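Local atomic coordinates of AGR_L_2016p (Agrobacterium tumefaciens, PDB entry 2GVH), a protein that probably hydrolyses acyl-CoA thioesters to free coenzyme A and carboxylic acids, with two hotdog-fold thioesterase units in one chain. Residues 69-74 and 143-148; 114-119 and 193-198; 53-58 and 123-128; 181-186 and 210-215. All coordinates share one frame; numbering follows the deposited sequence.

Contact 1: residues 69-74 and 143-148; sequences TPFVTA and YVLPEL
The phenol oxygen of Tyr143 reaches Thr69 and is held there by a hydrogen bond to the backbone carbonyl of Gly67, just ahead of the segment 69-74. With the hydroxyl tied to Gly67, the ring lies across the threonine side chain. Thr69 CG2 sits 3.6 Å from Tyr143 OH and 3.7 Å from Tyr143 CZ, while Thr69 OG1 stands over one face of the ring. Tyr143 extends this far because its CG is anti to the backbone N (chi1 172°), and the two side chains come at each other from opposite directions. The setting is the first hotdog unit of the chain, where a long helix is wrapped by an antiparallel sheet. Here the chain leaving helix 49-67 enters strand 71-80, and the segment 143-148, part of the connection toward the second unit, runs past it. Two residues further along each segment, the contact turns wholly apolar. One methyl of Leu145, CD2, abuts the edge of the Phe71 ring close to its plane, 3.7 Å from Phe71 CZ. That ring also packs on Ala63 and Thr64 of helix 49-67 and on Met131 of strand 121-133, while Pro146 and Leu148 rest on Phe66 of the same helix.

Contact 2: residues 114-119 and 193-198; sequences ETIIGR and AASRYC
Ile116 and Arg119, in the hairpin turn after strand 104-115, press on Ser195 and Arg196 near the C-terminal end of helix 179-198, so the contact joins the two hotdog units of the chain: a hairpin turn of the first against the central helix of the second. Glu114, at the end of strand 104-115, turns its carboxylate toward Arg119. Next comes Thr115, whose OG1 donates to Ile117 O (2.7 Å) from above the carbonyl plane, which draws the turn together. Ile116 makes the buried part of the contact: its CG2 lies 3.6 Å from Ser195 OG, a hydroxyl engaged with the carbonyl of Lys200. Gly118 passes the turn at positive phi and shares a backbone hydrogen bond with Gly199, just past the helix. Arg119 then folds back over the helix, its chain bent at chi3 (133°), and lays its guanidinium flat on the extended side chain of Arg196. Arg196 CG is 3.9 Å from Arg119 CZ, and the two guanidinium planes are only 7° apart. The like charges are probably eased by carboxylates: Arg196 NH2 forms a salt bridge with Glu92, and Arg119 NE meets Glu114 OE1 at 2.7 Å in a nearly straight bond (170°), in the guanidinium plane.

Contact 3: residues 53-58 and 123-128; sequences ALMDRV and TCTRGI
Met55, a selenomethionine in this model, sends its terminal methyl from helix 49-67 onto the backbone of strand 121-133 around Gly127. The tight part is here: Met55 CE lies 3.5 Å from Gly127 N and 3.9 Å from Gly127 CA. A turn about the CG-SE bond (chi3 79°) lets the chain reach out from the helix and then swing its methyl in toward the main chain of the strand, where CE also comes within 4.1 Å of Thr125 O and 4.3 Å of Thr125 CG2. Gly127 has no side chain on this inner face, which lets the methyl settle against bare main chain. The two axes approach to 9.9 Å and cross at -53°, as the central helix of a hotdog unit lies across the sheet curled round it. Phe93 and Val109 on other strands flank Met55. The outer side of the strand is looser. Arg126 starts away from the helix and is exposed; its guanidinium forms a salt bridge with Glu108 and has Ile128 CG1 over one face. No hydrogen bond joins the two segments, so this contact probably rests on apolar packing of the methyl, while the polar main chain of Gly127 is engaged with Val109 in the sheet.

Contact 4: residues 181-186 and 210-215; sequences EAIAYM and IDFARA
Ile183 and Ile210 are among the closest pairings of the two backbones, their CA atoms 8.4 Å apart where helix 179-198 runs beside residues 210-215, which carry on from strand 202-211. Side chains bridge that gap. Ile183 CG1 comes up at the edge of the Phe212 ring, near its plane, 3.8 Å from Phe212 CZ, and the same carbon is 4.1 Å from Ile210 CD1. Phe212 holds its CG anti to the carbonyl carbon (chi1 -75°), which carries the ring toward the helix, with CE1 4.0 Å from Ala182 CB. The ring is also met from its own side of the contact: Ile210 CG2 lies 4.1 Å above one face, toward the rim. In the second hotdog unit this joins the first turns of the central helix to the strand that is outermost in its sheet within this chain. The third subunit, another copy of the protein, continues that sheet, pairing a strand antiparallel to Ile210 and Asp211, and its Leu52 packs on Ile183. Every atom meeting across the two segments is a carbon, which implies that hydrophobic packing joins helix and strand here, while directional backbone bonding on the strand's outer edge serves the subunit interface.

In the fold
Contacts 1 and 3 belong to the first hotdog unit and meet directly: Thr73 OG1 lies 2.6 Å from Asp56 OD1, a probable hydrogen bond between strand 71-80 and helix 49-67. Contact 4 lies in the second unit, and contact 2 joins the two units, sharing helix 179-198 with contact 4 although their nearest atoms are about 8 Å apart. Contact 2 also adjoins contact 3 along the chain, through neighbouring strands 104-115 and 121-133. Within one chain contacts 1 and 4 stay about 17 Å apart at their nearest atoms, yet the assembly brings them together: Thr73 packs on Phe212 of the second subunit. Asp211 packs on Ser75 of the third, the residue just after segment 69-74.

Contact 1: residues 69-74 and 143-148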
loop_
_atom_site.group_PDB
_atom_site.type_symbol
_atom_site.label_atom_id
_atom_site.label_comp_id
_atom_site.label_asym_id
_atom_site.label_seq_id
_atom_site.Cartn_x
_atom_site.Cartn_y
_atom_site.Cartn_z
ATOM N N THR B 69 -22.037 -11.147 9.547
ATOM C CA THR B 69 -22.727 -9.852 9.550
ATOM C C THR B 69 -21.655 -8.787 9.685
ATOM O O THR B 69 -20.562 -9.118 10.082
ATOM C CB THR B 69 -23.751 -9.763 10.718
ATOM O OG1 THR B 69 -24.586 -8.612 10.554
ATOM C CG2 THR B 69 -23.051 -9.711 12.076
ATOM N N PRO B 70 -21.934 -7.515 9.330
ATOM C CA PRO B 70 -20.847 -6.537 9.522
ATOM C C PRO B 70 -20.529 -6.305 11.007
ATOM O O PRO B 70 -21.428 -6.365 11.847
ATOM C CB PRO B 70 -21.391 -5.254 8.880
ATOM C CG PRO B 70 -22.555 -5.702 8.032
ATOM C CD PRO B 70 -23.129 -6.891 8.734
ATOM N N PHE B 71 -19.254 -6.078 11.309
ATOM C CA PHE B 71 -18.775 -5.775 12.654
ATOM C C PHE B 71 -17.937 -4.510 12.708
ATOM O O PHE B 71 -17.216 -4.190 11.768
ATOM C CB PHE B 71 -17.876 -6.898 13.155
ATOM C CG PHE B 71 -18.613 -8.053 13.711
ATOM C CD1 PHE B 71 -19.011 -8.058 15.016
ATOM C CD2 PHE B 71 -18.928 -9.134 12.914
ATOM C CE1 PHE B 71 -19.702 -9.116 15.526
ATOM C CE2 PHE B 71 -19.622 -10.191 13.412
ATOM C CZ PHE B 71 -20.002 -10.192 14.722
ATOM N N VAL B 72 -18.000 -3.822 13.836
ATOM C CA VAL B 72 -17.045 -2.767 14.130
ATOM C C VAL B 72 -16.337 -3.069 15.440
ATOM O O VAL B 72 -16.777 -3.920 16.236
ATOM C CB VAL B 72 -17.710 -1.394 14.250
ATOM C CG1 VAL B 72 -18.250 -0.966 12.904
ATOM C CG2 VAL B 72 -18.817 -1.388 15.362
ATOM N N THR B 73 -15.247 -2.358 15.668
ATOM C CA THR B 73 -14.502 -2.488 16.887
ATOM C C THR B 73 -14.992 -1.439 17.857
ATOM O O THR B 73 -14.763 -0.245 17.661
ATOM C CB THR B 73 -13.052 -2.344 16.615
ATOM O OG1 THR B 73 -12.683 -3.360 15.693
ATOM C CG2 THR B 73 -12.260 -2.537 17.871
ATOM N N ALA B 74 -15.698 -1.887 18.894
ATOM C CA ALA B 74 -16.224 -0.949 19.880
ATOM C C ALA B 74 -15.081 -0.577 20.809
ATOM O O ALA B 74 -14.926 0.583 21.209
ATOM C CB ALA B 74 -17.362 -1.557 20.648
ATOM N N TYR B 143 -31.577 -9.330 14.507
ATOM C CA TYR B 143 -30.347 -10.109 14.412
ATOM C C TYR B 143 -29.849 -10.435 15.809
ATOM O O TYR B 143 -29.797 -9.554 16.670
ATOM C CB TYR B 143 -29.248 -9.337 13.684
ATOM C CG TYR B 143 -27.939 -10.091 13.778
ATOM C CD1 TYR B 143 -27.652 -11.110 12.880
ATOM C CD2 TYR B 143 -27.043 -9.857 14.818
ATOM C CE1 TYR B 143 -26.498 -11.848 12.977
ATOM C CE2 TYR B 143 -25.874 -10.599 14.927
ATOM C CZ TYR B 143 -25.609 -11.591 13.994
ATOM O OH TYR B 143 -24.480 -12.358 14.075
ATOM N N VAL B 144 -29.456 -11.679 16.047
ATOM C CA VAL B 144 -28.609 -11.924 17.213
ATOM C C VAL B 144 -27.323 -12.714 16.854
ATOM O O VAL B 144 -27.249 -13.366 15.802
ATOM C CB VAL B 144 -29.339 -12.652 18.352
ATOM C CG1 VAL B 144 -30.830 -12.166 18.478
ATOM C CG2 VAL B 144 -29.223 -14.143 18.130
ATOM N N LEU B 145 -26.336 -12.699 17.744
ATOM C CA LEU B 145 -25.220 -13.610 17.536
ATOM C C LEU B 145 -25.634 -14.981 18.017
ATOM O O LEU B 145 -26.398 -15.091 18.948
ATOM C CB LEU B 145 -23.914 -13.198 18.245
ATOM C CG LEU B 145 -23.487 -11.761 18.224
ATOM C CD1 LEU B 145 -22.864 -11.499 19.591
ATOM C CD2 LEU B 145 -22.524 -11.579 17.085
ATOM N N PRO B 146 -25.076 -16.022 17.391
ATOM C CA PRO B 146 -25.337 -17.392 17.810
ATOM C C PRO B 146 -24.744 -17.654 19.195
ATOM O O PRO B 146 -23.738 -17.038 19.544
ATOM C CB PRO B 146 -24.606 -18.237 16.753
ATOM C CG PRO B 146 -23.653 -17.312 16.075
ATOM C CD PRO B 146 -24.165 -15.928 16.232
ATOM N N GLU B 147 -25.395 -18.524 19.992
ATOM C CA GLU B 147 -24.727 -19.090 21.183
ATOM C C GLU B 147 -23.277 -19.562 20.843
ATOM O O GLU B 147 -23.100 -20.415 19.964
ATOM C CB GLU B 147 -25.531 -20.251 21.750
ATOM C CG GLU B 147 -25.061 -20.722 23.118
ATOM C CD GLU B 147 -25.988 -21.788 23.757
ATOM O OE1 GLU B 147 -27.235 -21.570 23.899
ATOM O OE2 GLU B 147 -25.447 -22.853 24.140
ATOM N N LEU B 148 -22.269 -18.989 21.516
ATOM C CA LEU B 148 -20.858 -19.475 21.432
ATOM C C LEU B 148 -20.714 -20.749 22.269
ATOM O O LEU B 148 -21.204 -20.801 23.405
ATOM C CB LEU B 148 -19.846 -18.427 21.937
ATOM C CG LEU B 148 -18.350 -18.788 22.172
ATOM C CD1 LEU B 148 -17.709 -19.602 21.061
ATOM C CD2 LEU B 148 -17.421 -17.562 22.419
#

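Contact 2: residues 114-119 and 193-198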
loop_
_atom_site.group_PDB
_atom_site.type_symbol
_atom_site.label_atom_id
_atom_site.label_comp_id
_atom_site.label_asym_id
_atom_site.label_seq_id
_atom_site.Cartn_x
_atom_site.Cartn_y
_atom_site.Cartn_z
ATOM N N GLU B 114 8.228 -15.374 15.697
ATOM C CA GLU B 114 9.282 -16.382 15.743
ATOM C C GLU B 114 10.400 -15.989 14.792
ATOM O O GLU B 114 10.105 -15.595 13.673
ATOM C CB GLU B 114 8.714 -17.735 15.343
ATOM C CG GLU B 114 7.917 -18.392 16.428
ATOM C CD GLU B 114 7.228 -19.688 16.001
ATOM O OE1 GLU B 114 7.770 -20.441 15.149
ATOM O OE2 GLU B 114 6.127 -19.955 16.541
ATOM N N THR B 115 11.667 -16.098 15.202
ATOM C CA THR B 115 12.752 -15.743 14.304
ATOM C C THR B 115 12.646 -16.603 13.066
ATOM O O THR B 115 12.215 -17.752 13.143
ATOM C CB THR B 115 14.178 -15.942 14.885
ATOM O OG1 THR B 115 14.324 -17.270 15.369
ATOM C CG2 THR B 115 14.470 -14.980 15.977
ATOM N N ILE B 116 13.040 -16.039 11.932
ATOM C CA ILE B 116 13.100 -16.767 10.695
ATOM C C ILE B 116 14.229 -17.764 10.819
ATOM O O ILE B 116 14.051 -18.925 10.483
ATOM C CB ILE B 116 13.326 -15.817 9.488
ATOM C CG1 ILE B 116 12.091 -14.952 9.279
ATOM C CG2 ILE B 116 13.665 -16.603 8.228
ATOM C CD1 ILE B 116 12.308 -13.772 8.440
ATOM N N ILE B 117 15.393 -17.291 11.291
ATOM C CA ILE B 117 16.540 -18.151 11.518
ATOM C C ILE B 117 16.438 -18.688 12.936
ATOM O O ILE B 117 16.527 -17.921 13.891
ATOM C CB ILE B 117 17.908 -17.410 11.322
ATOM C CG1 ILE B 117 18.043 -16.859 9.904
ATOM C CG2 ILE B 117 19.075 -18.349 11.639
ATOM C CD1 ILE B 117 18.884 -15.621 9.844
ATOM N N GLY B 118 16.236 -19.997 13.075
ATOM C CA GLY B 118 16.158 -20.632 14.380
ATOM C C GLY B 118 14.767 -20.886 14.945
ATOM O O GLY B 118 14.603 -21.746 15.796
ATOM N N ARG B 119 13.757 -20.134 14.501
ATOM C CA ARG B 119 12.360 -20.319 15.021
ATOM C C ARG B 119 12.235 -20.165 16.549
ATOM O O ARG B 119 11.623 -20.991 17.243
ATOM C CB ARG B 119 11.769 -21.673 14.578
ATOM C CG ARG B 119 10.544 -21.567 13.726
ATOM C CD ARG B 119 9.790 -22.906 13.660
ATOM N NE ARG B 119 8.361 -22.705 13.876
ATOM C CZ ARG B 119 7.420 -23.592 13.581
ATOM N NH1 ARG B 119 7.746 -24.779 13.054
ATOM N NH2 ARG B 119 6.140 -23.292 13.822
ATOM N N ALA B 193 5.620 -21.908 5.268
ATOM C CA ALA B 193 5.825 -23.366 5.430
ATOM C C ALA B 193 7.247 -23.870 5.195
ATOM O O ALA B 193 7.781 -24.594 6.036
ATOM C CB ALA B 193 4.867 -24.150 4.540
ATOM N N ALA B 194 7.858 -23.523 4.061
ATOM C CA ALA B 194 9.300 -23.828 3.833
ATOM C C ALA B 194 10.195 -23.393 4.970
ATOM O O ALA B 194 10.966 -24.182 5.505
ATOM C CB ALA B 194 9.830 -23.168 2.517
ATOM N N SER B 195 10.074 -22.130 5.343
ATOM C CA SER B 195 11.017 -21.516 6.284
ATOM C C SER B 195 10.853 -22.102 7.648
ATOM O O SER B 195 11.821 -22.398 8.328
ATOM C CB SER B 195 10.817 -20.010 6.340
ATOM O OG SER B 195 11.612 -19.478 7.364
ATOM N N ARG B 196 9.609 -22.275 8.046
ATOM C CA ARG B 196 9.298 -23.011 9.287
ATOM C C ARG B 196 9.927 -24.382 9.289
ATOM O O ARG B 196 10.507 -24.774 10.276
ATOM C CB ARG B 196 7.784 -23.099 9.537
ATOM C CG ARG B 196 7.222 -21.803 10.119
ATOM C CD ARG B 196 5.744 -21.893 10.361
ATOM N NE ARG B 196 5.188 -20.737 11.066
ATOM C CZ ARG B 196 3.888 -20.581 11.305
ATOM N NH1 ARG B 196 3.011 -21.491 10.889
ATOM N NH2 ARG B 196 3.445 -19.524 11.969
ATOM N N TYR B 197 9.866 -25.084 8.163
ATOM C CA TYR B 197 10.415 -26.443 8.076
ATOM C C TYR B 197 11.919 -26.469 8.274
ATOM O O TYR B 197 12.426 -27.261 9.029
ATOM C CB TYR B 197 10.080 -27.066 6.724
ATOM C CG TYR B 197 10.456 -28.510 6.630
ATOM C CD1 TYR B 197 9.584 -29.500 7.076
ATOM C CD2 TYR B 197 11.693 -28.899 6.125
ATOM C CE1 TYR B 197 9.928 -30.845 7.010
ATOM C CE2 TYR B 197 12.047 -30.252 6.060
ATOM C CZ TYR B 197 11.152 -31.213 6.504
ATOM O OH TYR B 197 11.468 -32.552 6.452
ATOM N N CYS B 198 12.649 -25.607 7.587
ATOM C CA CYS B 198 14.092 -25.715 7.642
ATOM C C CYS B 198 14.741 -24.858 8.751
ATOM O O CYS B 198 15.903 -25.039 9.061
ATOM C CB CYS B 198 14.668 -25.390 6.273
ATOM S SG CYS B 198 14.531 -23.642 5.748
#

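Contact 3: residues 53-58 and 123-128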
loop_
_atom_site.group_PDB
_atom_site.type_symbol
_atom_site.label_atom_id
_atom_site.label_comp_id
_atom_site.label_asym_id
_atom_site.label_seq_id
_atom_site.Cartn_x
_atom_site.Cartn_y
_atom_site.Cartn_z
ATOM N N ALA B 53 -2.855 -2.813 14.308
ATOM C CA ALA B 53 -3.808 -2.937 13.202
ATOM C C ALA B 53 -4.087 -4.394 12.772
ATOM O O ALA B 53 -5.223 -4.772 12.532
ATOM C CB ALA B 53 -3.315 -2.085 12.008
ATOM N N LEU B 54 -3.043 -5.217 12.720
ATOM C CA LEU B 54 -3.158 -6.595 12.278
ATOM C C LEU B 54 -3.864 -7.406 13.303
ATOM O O LEU B 54 -4.673 -8.271 12.945
ATOM C CB LEU B 54 -1.807 -7.230 11.960
ATOM C CG LEU B 54 -1.108 -6.783 10.686
ATOM C CD1 LEU B 54 -0.004 -7.729 10.244
ATOM C CD2 LEU B 54 -2.075 -6.691 9.603
HETATM N N MSE B 55 -3.597 -7.132 14.570
HETATM C CA MSE B 55 -4.371 -7.773 15.623
HETATM C C MSE B 55 -5.862 -7.463 15.463
HETATM O O MSE B 55 -6.706 -8.337 15.608
HETATM C CB MSE B 55 -3.883 -7.341 16.983
HETATM C CG MSE B 55 -2.457 -7.766 17.287
HETATM SE SE MSE B 55 -1.806 -7.141 19.061
HETATM C CE MSE B 55 -2.676 -8.469 20.122
ATOM N N ASP B 56 -6.200 -6.219 15.138
ATOM C CA ASP B 56 -7.590 -5.909 14.969
ATOM C C ASP B 56 -8.114 -6.568 13.705
ATOM O O ASP B 56 -9.218 -7.114 13.710
ATOM C CB ASP B 56 -7.815 -4.407 15.034
ATOM C CG ASP B 56 -9.173 -3.981 14.516
ATOM O OD1 ASP B 56 -10.133 -3.933 15.311
ATOM O OD2 ASP B 56 -9.255 -3.653 13.300
ATOM N N ARG B 57 -7.325 -6.524 12.611
ATOM C CA ARG B 57 -7.823 -7.161 11.355
ATOM C C ARG B 57 -8.238 -8.636 11.569
ATOM O O ARG B 57 -9.327 -9.058 11.160
ATOM C CB ARG B 57 -6.840 -7.026 10.214
ATOM C CG ARG B 57 -7.487 -7.091 8.802
ATOM C CD ARG B 57 -6.431 -7.219 7.683
ATOM N NE ARG B 57 -5.559 -6.078 7.716
ATOM C CZ ARG B 57 -4.287 -6.072 7.341
ATOM N NH1 ARG B 57 -3.689 -7.162 6.883
ATOM N NH2 ARG B 57 -3.600 -4.947 7.435
ATOM N N VAL B 58 -7.413 -9.418 12.247
ATOM C CA VAL B 58 -7.737 -10.829 12.365
ATOM C C VAL B 58 -8.878 -11.032 13.366
ATOM O O VAL B 58 -9.632 -12.010 13.295
ATOM C CB VAL B 58 -6.494 -11.659 12.712
ATOM C CG1 VAL B 58 -5.753 -11.068 13.938
ATOM C CG2 VAL B 58 -6.843 -13.118 12.889
ATOM N N THR B 123 8.195 -12.850 20.875
ATOM C CA THR B 123 7.103 -12.116 21.509
ATOM C C THR B 123 5.921 -13.011 21.668
ATOM O O THR B 123 5.825 -14.043 21.039
ATOM C CB THR B 123 6.535 -10.874 20.722
ATOM O OG1 THR B 123 5.785 -11.317 19.588
ATOM C CG2 THR B 123 7.624 -9.828 20.324
ATOM N N CYS B 124 4.989 -12.545 22.472
ATOM C CA CYS B 124 3.796 -13.264 22.705
ATOM C C CYS B 124 2.714 -12.377 23.297
ATOM O O CYS B 124 2.224 -12.615 24.385
ATOM C CB CYS B 124 4.093 -14.390 23.648
ATOM S SG CYS B 124 2.654 -15.420 23.727
ATOM N N THR B 125 2.342 -11.342 22.558
ATOM C CA THR B 125 1.423 -10.338 23.007
ATOM C C THR B 125 -0.047 -10.792 22.904
ATOM O O THR B 125 -0.475 -11.404 21.925
ATOM C CB THR B 125 1.655 -9.112 22.193
ATOM O OG1 THR B 125 3.017 -8.698 22.374
ATOM C CG2 THR B 125 0.736 -8.007 22.625
ATOM N N ARG B 126 -0.823 -10.495 23.930
ATOM C CA ARG B 126 -2.220 -10.893 23.945
ATOM C C ARG B 126 -3.079 -9.641 23.916
ATOM O O ARG B 126 -2.772 -8.671 24.588
ATOM C CB ARG B 126 -2.490 -11.716 25.196
ATOM C CG ARG B 126 -3.916 -11.940 25.525
ATOM C CD ARG B 126 -4.020 -12.521 26.895
ATOM N NE ARG B 126 -5.302 -13.194 27.066
ATOM C CZ ARG B 126 -6.243 -12.834 27.927
ATOM N NH1 ARG B 126 -6.066 -11.802 28.756
ATOM N NH2 ARG B 126 -7.365 -13.536 27.969
ATOM N N GLY B 127 -4.134 -9.638 23.112
ATOM C CA GLY B 127 -5.102 -8.542 23.142
ATOM C C GLY B 127 -6.535 -9.038 23.215
ATOM O O GLY B 127 -6.846 -10.146 22.794
ATOM N N ILE B 128 -7.418 -8.207 23.737
ATOM C CA ILE B 128 -8.817 -8.567 23.817
ATOM C C ILE B 128 -9.621 -7.511 23.101
ATOM O O ILE B 128 -9.546 -6.338 23.443
ATOM C CB ILE B 128 -9.296 -8.690 25.278
ATOM C CG1 ILE B 128 -8.745 -9.960 25.936
ATOM C CG2 ILE B 128 -10.797 -8.713 25.333
#

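Contact 4: residues 181-186 and 210-215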
loop_
_atom_site.group_PDB
_atom_site.type_symbol
_atom_site.label_atom_id
_atom_site.label_comp_id
_atom_site.label_asym_id
_atom_site.label_seq_id
_atom_site.Cartn_x
_atom_site.Cartn_y
_atom_site.Cartn_z
ATOM N N GLU B 181 -2.077 -11.430 -7.768
ATOM C CA GLU B 181 -2.035 -11.025 -6.391
ATOM C C GLU B 181 -2.454 -12.214 -5.522
ATOM O O GLU B 181 -2.017 -12.364 -4.416
ATOM C CB GLU B 181 -2.865 -9.762 -6.209
ATOM C CG GLU B 181 -2.403 -8.949 -5.072
ATOM C CD GLU B 181 -1.471 -7.889 -5.511
ATOM O OE1 GLU B 181 -1.640 -7.418 -6.640
ATOM O OE2 GLU B 181 -0.560 -7.530 -4.748
ATOM N N ALA B 182 -3.257 -13.092 -6.084
ATOM C CA ALA B 182 -3.562 -14.347 -5.461
ATOM C C ALA B 182 -2.356 -15.252 -5.465
ATOM O O ALA B 182 -2.143 -16.039 -4.521
ATOM C CB ALA B 182 -4.703 -14.995 -6.169
ATOM N N ILE B 183 -1.550 -15.160 -6.531
ATOM C CA ILE B 183 -0.393 -16.014 -6.641
ATOM C C ILE B 183 0.566 -15.599 -5.540
ATOM O O ILE B 183 1.134 -16.451 -4.854
ATOM C CB ILE B 183 0.252 -15.907 -8.024
ATOM C CG1 ILE B 183 -0.477 -16.789 -9.036
ATOM C CG2 ILE B 183 1.758 -16.349 -8.037
ATOM C CD1 ILE B 183 -0.176 -16.360 -10.469
ATOM N N ALA B 184 0.705 -14.295 -5.339
ATOM C CA ALA B 184 1.715 -13.778 -4.400
ATOM C C ALA B 184 1.345 -14.219 -2.985
ATOM O O ALA B 184 2.185 -14.589 -2.204
ATOM C CB ALA B 184 1.828 -12.282 -4.490
ATOM N N TYR B 185 0.070 -14.253 -2.680
ATOM C CA TYR B 185 -0.339 -14.753 -1.389
ATOM C C TYR B 185 0.041 -16.235 -1.267
ATOM O O TYR B 185 0.511 -16.682 -0.220
ATOM C CB TYR B 185 -1.817 -14.487 -1.140
ATOM C CG TYR B 185 -2.242 -14.797 0.274
ATOM C CD1 TYR B 185 -1.889 -13.957 1.338
ATOM C CD2 TYR B 185 -2.965 -15.946 0.562
ATOM C CE1 TYR B 185 -2.261 -14.246 2.668
ATOM C CE2 TYR B 185 -3.335 -16.242 1.867
ATOM C CZ TYR B 185 -2.984 -15.411 2.916
ATOM O OH TYR B 185 -3.395 -15.771 4.206
HETATM N N MSE B 186 -0.042 -16.974 -2.356
HETATM C CA MSE B 186 0.249 -18.375 -2.262
HETATM C C MSE B 186 1.711 -18.553 -2.004
HETATM O O MSE B 186 2.110 -19.442 -1.272
HETATM C CB MSE B 186 -0.156 -19.105 -3.528
HETATM C CG MSE B 186 -1.620 -19.128 -3.744
HETATM SE SE MSE B 186 -1.989 -19.752 -5.556
HETATM C CE MSE B 186 -2.009 -21.690 -5.204
ATOM N N ILE B 210 -0.084 -22.893 -12.597
ATOM C CA ILE B 210 -1.189 -22.649 -11.683
ATOM C C ILE B 210 -2.409 -22.326 -12.503
ATOM O O ILE B 210 -2.356 -21.386 -13.315
ATOM C CB ILE B 210 -0.899 -21.454 -10.756
ATOM C CG1 ILE B 210 0.270 -21.790 -9.837
ATOM C CG2 ILE B 210 -2.136 -21.127 -9.904
ATOM C CD1 ILE B 210 0.764 -20.648 -9.091
ATOM N N ASP B 211 -3.472 -23.118 -12.302
ATOM C CA ASP B 211 -4.784 -22.913 -12.934
ATOM C C ASP B 211 -5.774 -22.360 -11.945
ATOM O O ASP B 211 -5.826 -22.824 -10.822
ATOM C CB ASP B 211 -5.321 -24.224 -13.505
ATOM C CG ASP B 211 -4.505 -24.718 -14.698
ATOM O OD1 ASP B 211 -4.376 -23.967 -15.696
ATOM O OD2 ASP B 211 -3.993 -25.856 -14.640
ATOM N N PHE B 212 -6.550 -21.366 -12.356
ATOM C CA PHE B 212 -7.518 -20.735 -11.474
ATOM C C PHE B 212 -8.899 -21.225 -11.786
ATOM O O PHE B 212 -9.313 -21.135 -12.925
ATOM C CB PHE B 212 -7.492 -19.226 -11.634
ATOM C CG PHE B 212 -6.325 -18.587 -11.008
ATOM C CD1 PHE B 212 -6.346 -18.263 -9.665
ATOM C CD2 PHE B 212 -5.187 -18.277 -11.761
ATOM C CE1 PHE B 212 -5.236 -17.640 -9.075
ATOM C CE2 PHE B 212 -4.094 -17.670 -11.179
ATOM C CZ PHE B 212 -4.111 -17.361 -9.836
ATOM N N ALA B 213 -9.622 -21.713 -10.779
ATOM C CA ALA B 213 -10.969 -22.283 -11.029
ATOM C C ALA B 213 -12.035 -21.209 -11.076
ATOM O O ALA B 213 -12.922 -21.272 -11.892
ATOM C CB ALA B 213 -11.339 -23.359 -10.011
ATOM N N ARG B 214 -11.954 -20.223 -10.196
ATOM C CA ARG B 214 -12.845 -19.067 -10.271
ATOM C C ARG B 214 -12.076 -17.813 -9.880
ATOM O O ARG B 214 -10.963 -17.900 -9.401
ATOM C CB ARG B 214 -14.131 -19.262 -9.429
ATOM C CG ARG B 214 -13.962 -19.142 -7.940
ATOM C CD ARG B 214 -15.291 -19.390 -7.168
ATOM N NE ARG B 214 -16.208 -18.241 -7.064
ATOM C CZ ARG B 214 -15.943 -17.102 -6.417
ATOM N NH1 ARG B 214 -14.762 -16.906 -5.816
ATOM N NH2 ARG B 214 -16.859 -16.136 -6.387
ATOM N N ALA B 215 -12.666 -16.654 -10.126
ATOM C CA ALA B 215 -12.047 -15.394 -9.776
ATOM C C ALA B 215 -12.473 -15.045 -8.359
ATOM O O ALA B 215 -13.589 -15.399 -7.922
ATOM C CB ALA B 215 -12.449 -14.314 -10.760
#